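Local atomic coordinates of MxaA (Stigmatella aurantiaca, PDB entry 4W4T), a protein that belongs to the myxalamid PKS-NRPS assembly line, this chain being its terminal NADPH-binding reductase domain, which probably releases the product by reduction toward a primary alcohol. Residues G122-P127 with R171-L176; V262-K267 with L354-M359. One frame throughout, in Å; residues are numbered along the deposited sequence.

From the N terminus, the chain first meets contact 1. The loop 122-127, which follows strand 117-121, is met by helix 159-177, closing a loop of 43 residues that includes helix 133-142 and strand 145-148. Contact 2 opens only after contact 1 has closed. It joins helix 261-272 to helix 352-362 across 86 residues. The two are therefore in series and neither nest nor cross. Contact 1 ties a cofactor-binding loop to a helix of the Rossmann part. Contact 2 joins two helices in the later part of the chain, away from the NADPH site. Their centres lie about 33 Å apart, and their nearest atoms about 20 Å.

Contact 1 of 2, residues G122-P127 with R171-L176; sequences GDIGQP and REILRL
I124 and I173 meet by their side chains at an oblique angle. The methyl CD1 of I124 lies 4.2 Å from CG1 of I173. The I124 branch gets there because CG1 stands opposite the backbone N (chi1 -154°), while CG2 sits between the backbone N and the carbonyl carbon. Both side chains also touch H148 on strand 145-148.

E172 points at the other segment and lies against the backbone around P127. Its OE1 is 3.6 Å from P127 C, and its CG is 4.1 Å from Q126 O. The carboxylate is tied to the loop just beyond, because OE1 takes a hydrogen bond from L128 N.

The loop follows strand 117-121 of a Rossmann fold and belongs to the NADPH site: D123, I124 and G125 all bind the cofactor, which is not bound to this chain here. D123 OD1 accepts from G125 N at 2.9 Å in an Asx turn, within a type I turn from D123 to Q126.

Two arginines fix the E172 carboxylate. R175 comes side-on, with NE and NH2 both 3.0 Å from E172 OE2, which lies close to the guanidinium plane (4° out of it). OE2 takes the NH2 bond on its syn lone pair; NE comes from above the carboxylate plane (38° out of it). R171 NE reaches E172 OE2 on the anti side at 3.0 Å. These positive charges would probably keep E172 ionised.

Contact 2 of 2, residues V262-K267 with L354-M359; sequences VCRTLK and LGDLLM
The van der Waals part of the contact is made by L357, whose two methyls lie against R264 O and against T265 CA and OG1. CD1 is 3.5 Å from T265 OG1. CD2 is 3.8 Å from R264 O and 4.0 Å from T265 CA. CG stands anti to the backbone N of L357 (chi1 168°), which brings the branched end nearer to helix 261-272. The T265 and L357 side chains cross at about a right angle. The T265 hydroxyl is also hydrogen-bonded to L261 O within its own helix.

The charged part is looser. R264 reaches across with its chain extended from CG to NE, and its NH1 lies 3.9 Å from D356 CB. NH1 and D356 OD2 are 4.3 Å apart, too far for a salt bridge, and the two flat groups are turned 66° from each other. The salt bridge of R264 goes instead from NH2 to D259.

This is a helix-helix contact away from the NADPH site. The segments approach to 10.1 Å between axes, at a crossing angle of -125°. L358 also meets P158 of the second subunit. L357 touches L261, and L354 packs on R271 and M272 near the C-terminal end of helix 261-272, the next helix after strand 239-248 of the main sheet. Helix 337-348 covers L354 and L358. The parallel strands 274-277 and 333-336 follow helix 261-272 and precede helix 337-348, respectively.

Contact 1 of 2, residues G122-P127 with R171-L176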
loop_
_atom_site.group_PDB
_atom_site.type_symbol
_atom_site.label_atom_id
_atom_site.label_comp_id
_atom_site.label_asym_id
_atom_site.label_seq_id
_atom_site.Cartn_x
_atom_site.Cartn_y
_atom_site.Cartn_z
ATOM N N GLY A 122 9.083 25.460 10.232
ATOM C CA GLY A 122 8.767 24.525 11.288
ATOM C C GLY A 122 8.007 23.293 10.838
ATOM O O GLY A 122 7.688 23.113 9.656
ATOM N N ASP A 123 7.703 22.445 11.812
ATOM C CA ASP A 123 7.263 21.082 11.563
ATOM C C ASP A 123 6.376 20.667 12.718
ATOM O O ASP A 123 6.830 20.565 13.850
ATOM C CB ASP A 123 8.464 20.144 11.443
ATOM C CG ASP A 123 8.096 18.754 10.955
ATOM O OD1 ASP A 123 6.914 18.353 11.046
ATOM O OD2 ASP A 123 9.015 18.042 10.488
ATOM N N ILE A 124 5.106 20.432 12.421
ATOM C CA ILE A 124 4.157 19.976 13.414
ATOM C C ILE A 124 4.596 18.695 14.157
ATOM O O ILE A 124 4.196 18.452 15.298
ATOM C CB ILE A 124 2.786 19.753 12.740
ATOM C CG1 ILE A 124 1.671 19.907 13.766
ATOM C CG2 ILE A 124 2.743 18.432 11.971
ATOM C CD1 ILE A 124 1.653 21.277 14.393
ATOM N N GLY A 125 5.438 17.885 13.526
ATOM C CA GLY A 125 5.820 16.616 14.116
ATOM C C GLY A 125 7.083 16.693 14.966
ATOM O O GLY A 125 7.640 15.658 15.320
ATOM N N GLN A 126 7.526 17.905 15.294
ATOM C CA GLN A 126 8.750 18.107 16.087
ATOM C C GLN A 126 8.437 18.892 17.359
ATOM O O GLN A 126 7.489 19.681 17.369
ATOM C CB GLN A 126 9.806 18.854 15.264
ATOM C CG GLN A 126 10.307 18.094 14.043
ATOM C CD GLN A 126 11.149 16.895 14.429
ATOM O OE1 GLN A 126 11.752 16.871 15.500
ATOM N NE2 GLN A 126 11.196 15.897 13.562
ATOM N N PRO A 127 9.234 18.693 18.428
ATOM C CA PRO A 127 9.087 19.484 19.657
ATOM C C PRO A 127 9.077 20.972 19.358
ATOM O O PRO A 127 9.842 21.415 18.494
ATOM C CB PRO A 127 10.336 19.111 20.485
ATOM C CG PRO A 127 10.719 17.759 19.993
ATOM C CD PRO A 127 10.308 17.679 18.543
ATOM N N ARG A 171 -0.231 18.588 21.101
ATOM C CA ARG A 171 0.342 18.910 22.415
ATOM C C ARG A 171 1.200 20.178 22.361
ATOM O O ARG A 171 1.089 21.055 23.218
ATOM C CB ARG A 171 1.178 17.734 22.941
ATOM C CG ARG A 171 1.727 17.970 24.342
ATOM C CD ARG A 171 2.780 16.928 24.747
ATOM N NE ARG A 171 3.988 16.990 23.921
ATOM C CZ ARG A 171 4.962 16.083 23.960
ATOM N NH1 ARG A 171 4.870 15.048 24.785
ATOM N NH2 ARG A 171 6.027 16.208 23.174
ATOM N N GLU A 172 2.041 20.292 21.340
ATOM C CA GLU A 172 2.949 21.437 21.254
ATOM C C GLU A 172 2.185 22.727 20.949
ATOM O O GLU A 172 2.566 23.812 21.390
ATOM C CB GLU A 172 4.032 21.182 20.200
ATOM C CG GLU A 172 4.946 20.002 20.563
ATOM C CD GLU A 172 5.604 20.176 21.937
ATOM O OE1 GLU A 172 6.603 20.930 22.037
ATOM O OE2 GLU A 172 5.122 19.555 22.912
ATOM N N ILE A 173 1.104 22.606 20.183
ATOM C CA ILE A 173 0.218 23.740 19.913
ATOM C C ILE A 173 -0.422 24.197 21.207
ATOM O O ILE A 173 -0.528 25.401 21.473
ATOM C CB ILE A 173 -0.881 23.358 18.868
ATOM C CG1 ILE A 173 -0.282 23.329 17.458
ATOM C CG2 ILE A 173 -2.109 24.300 18.951
ATOM C CD1 ILE A 173 0.195 24.708 16.953
ATOM N N LEU A 174 -0.845 23.242 22.032
ATOM C CA LEU A 174 -1.419 23.595 23.332
ATOM C C LEU A 174 -0.373 24.254 24.223
ATOM O O LEU A 174 -0.680 25.162 24.983
ATOM C CB LEU A 174 -2.000 22.371 24.035
ATOM C CG LEU A 174 -3.226 21.785 23.322
ATOM C CD1 LEU A 174 -3.641 20.446 23.948
ATOM C CD2 LEU A 174 -4.391 22.788 23.356
ATOM N N ARG A 175 0.860 23.785 24.116
ATOM C CA ARG A 175 1.978 24.403 24.828
ATOM C C ARG A 175 2.145 25.878 24.442
ATOM O O ARG A 175 2.304 26.745 25.295
ATOM C CB ARG A 175 3.262 23.631 24.531
ATOM C CG ARG A 175 4.366 23.889 25.507
ATOM C CD ARG A 175 5.639 23.106 25.153
ATOM N NE ARG A 175 5.430 21.653 25.051
ATOM C CZ ARG A 175 5.252 20.843 26.095
ATOM N NH1 ARG A 175 5.216 21.328 27.333
ATOM N NH2 ARG A 175 5.091 19.547 25.902
ATOM N N LEU A 176 2.128 26.148 23.148
ATOM C CA LEU A 176 2.253 27.514 22.649
ATOM C C LEU A 176 1.070 28.368 23.100
ATOM O O LEU A 176 1.224 29.539 23.469
ATOM C CB LEU A 176 2.368 27.504 21.124
ATOM C CG LEU A 176 2.453 28.863 20.430
ATOM C CD1 LEU A 176 3.784 29.545 20.744
ATOM C CD2 LEU A 176 2.247 28.732 18.931
#

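Contact 2 of 2, residues V262-K267 with L354-M359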
loop_
_atom_site.group_PDB
_atom_site.type_symbol
_atom_site.label_atom_id
_atom_site.label_comp_id
_atom_site.label_asym_id
_atom_site.label_seq_id
_atom_site.Cartn_x
_atom_site.Cartn_y
_atom_site.Cartn_z
ATOM N N VAL A 262 -11.626 10.046 -2.149
ATOM C CA VAL A 262 -12.922 10.125 -2.818
ATOM C C VAL A 262 -12.750 10.312 -4.320
ATOM O O VAL A 262 -13.470 9.695 -5.115
ATOM C CB VAL A 262 -13.783 11.268 -2.263
ATOM C CG1 VAL A 262 -15.092 11.382 -3.042
ATOM C CG2 VAL A 262 -14.041 11.044 -0.790
ATOM N N CYS A 263 -11.793 11.150 -4.717
ATOM C CA CYS A 263 -11.500 11.295 -6.140
ATOM C C CYS A 263 -10.987 9.994 -6.732
ATOM O O CYS A 263 -11.367 9.616 -7.838
ATOM C CB CYS A 263 -10.485 12.408 -6.377
ATOM S SG CYS A 263 -11.105 14.028 -5.892
ATOM N N ARG A 264 -10.100 9.324 -6.001
ATOM C CA ARG A 264 -9.578 8.028 -6.434
ATOM C C ARG A 264 -10.674 7.000 -6.659
ATOM O O ARG A 264 -10.675 6.244 -7.640
ATOM C CB ARG A 264 -8.604 7.479 -5.393
ATOM C CG ARG A 264 -7.216 8.046 -5.440
ATOM C CD ARG A 264 -6.345 7.315 -4.412
ATOM N NE ARG A 264 -5.041 7.940 -4.270
ATOM C CZ ARG A 264 -3.959 7.550 -4.930
ATOM N NH1 ARG A 264 -4.028 6.523 -5.767
ATOM N NH2 ARG A 264 -2.808 8.185 -4.744
ATOM N N THR A 265 -11.596 6.950 -5.716
ATOM C CA THR A 265 -12.703 6.021 -5.795
ATOM C C THR A 265 -13.602 6.319 -6.989
ATOM O O THR A 265 -13.969 5.413 -7.738
ATOM C CB THR A 265 -13.507 6.061 -4.500
ATOM O OG1 THR A 265 -12.632 5.721 -3.420
ATOM C CG2 THR A 265 -14.664 5.093 -4.548
ATOM N N LEU A 266 -13.966 7.591 -7.175
ATOM C CA LEU A 266 -14.814 7.952 -8.305
ATOM C C LEU A 266 -14.146 7.633 -9.629
ATOM O O LEU A 266 -14.798 7.145 -10.548
ATOM C CB LEU A 266 -15.183 9.438 -8.264
ATOM C CG LEU A 266 -16.034 9.862 -7.075
ATOM C CD1 LEU A 266 -16.493 11.310 -7.236
ATOM C CD2 LEU A 266 -17.224 8.924 -6.894
ATOM N N LYS A 267 -12.849 7.913 -9.740
ATOM C CA LYS A 267 -12.153 7.633 -10.994
ATOM C C LYS A 267 -12.116 6.134 -11.251
ATOM O O LYS A 267 -12.287 5.699 -12.382
ATOM C CB LYS A 267 -10.738 8.199 -10.984
ATOM C CG LYS A 267 -9.937 7.842 -12.238
ATOM C CD LYS A 267 -8.610 8.601 -12.287
ATOM C CE LYS A 267 -7.836 8.321 -13.577
ATOM N NZ LYS A 267 -6.745 9.346 -13.782
ATOM N N LEU A 354 -5.625 1.146 -9.727
ATOM C CA LEU A 354 -6.761 0.470 -9.103
ATOM C C LEU A 354 -6.284 -0.365 -7.913
ATOM O O LEU A 354 -6.964 -0.465 -6.891
ATOM C CB LEU A 354 -7.496 -0.400 -10.119
ATOM C CG LEU A 354 -8.191 0.417 -11.210
ATOM C CD1 LEU A 354 -8.837 -0.485 -12.228
ATOM C CD2 LEU A 354 -9.218 1.343 -10.596
ATOM N N GLY A 355 -5.105 -0.961 -8.054
ATOM C CA GLY A 355 -4.474 -1.647 -6.940
ATOM C C GLY A 355 -4.267 -0.715 -5.758
ATOM O O GLY A 355 -4.556 -1.079 -4.618
ATOM N N ASP A 356 -3.782 0.492 -6.031
ATOM C CA ASP A 356 -3.578 1.487 -4.978
ATOM C C ASP A 356 -4.880 1.781 -4.231
ATOM O O ASP A 356 -4.886 1.911 -3.005
ATOM C CB ASP A 356 -3.009 2.786 -5.563
ATOM C CG ASP A 356 -1.582 2.631 -6.070
ATOM O OD1 ASP A 356 -0.936 1.599 -5.770
ATOM O OD2 ASP A 356 -1.106 3.550 -6.774
ATOM N N LEU A 357 -5.981 1.873 -4.979
ATOM C CA LEU A 357 -7.300 2.114 -4.401
ATOM C C LEU A 357 -7.755 0.928 -3.553
ATOM O O LEU A 357 -8.322 1.089 -2.478
ATOM C CB LEU A 357 -8.319 2.403 -5.518
ATOM C CG LEU A 357 -9.802 2.410 -5.140
ATOM C CD1 LEU A 357 -10.094 3.430 -4.054
ATOM C CD2 LEU A 357 -10.667 2.673 -6.369
ATOM N N LEU A 358 -7.481 -0.271 -4.045
ATOM C CA LEU A 358 -7.881 -1.487 -3.359
ATOM C C LEU A 358 -7.276 -1.601 -1.955
ATOM O O LEU A 358 -7.918 -2.114 -1.042
ATOM C CB LEU A 358 -7.479 -2.692 -4.204
ATOM C CG LEU A 358 -7.804 -4.090 -3.699
ATOM C CD1 LEU A 358 -9.299 -4.328 -3.719
ATOM C CD2 LEU A 358 -7.089 -5.112 -4.568
HETATM N N MSE A 359 -6.040 -1.130 -1.793
HETATM C CA MSE A 359 -5.368 -1.172 -0.491
HETATM C C MSE A 359 -6.224 -0.531 0.593
HETATM O O MSE A 359 -6.403 -1.086 1.675
HETATM C CB MSE A 359 -4.013 -0.463 -0.543
HETATM C CG MSE A 359 -2.970 -1.133 -1.429
HETATM SE SE MSE A 359 -2.940 -3.079 -1.162
HETATM C CE MSE A 359 -4.111 -3.588 -2.625
#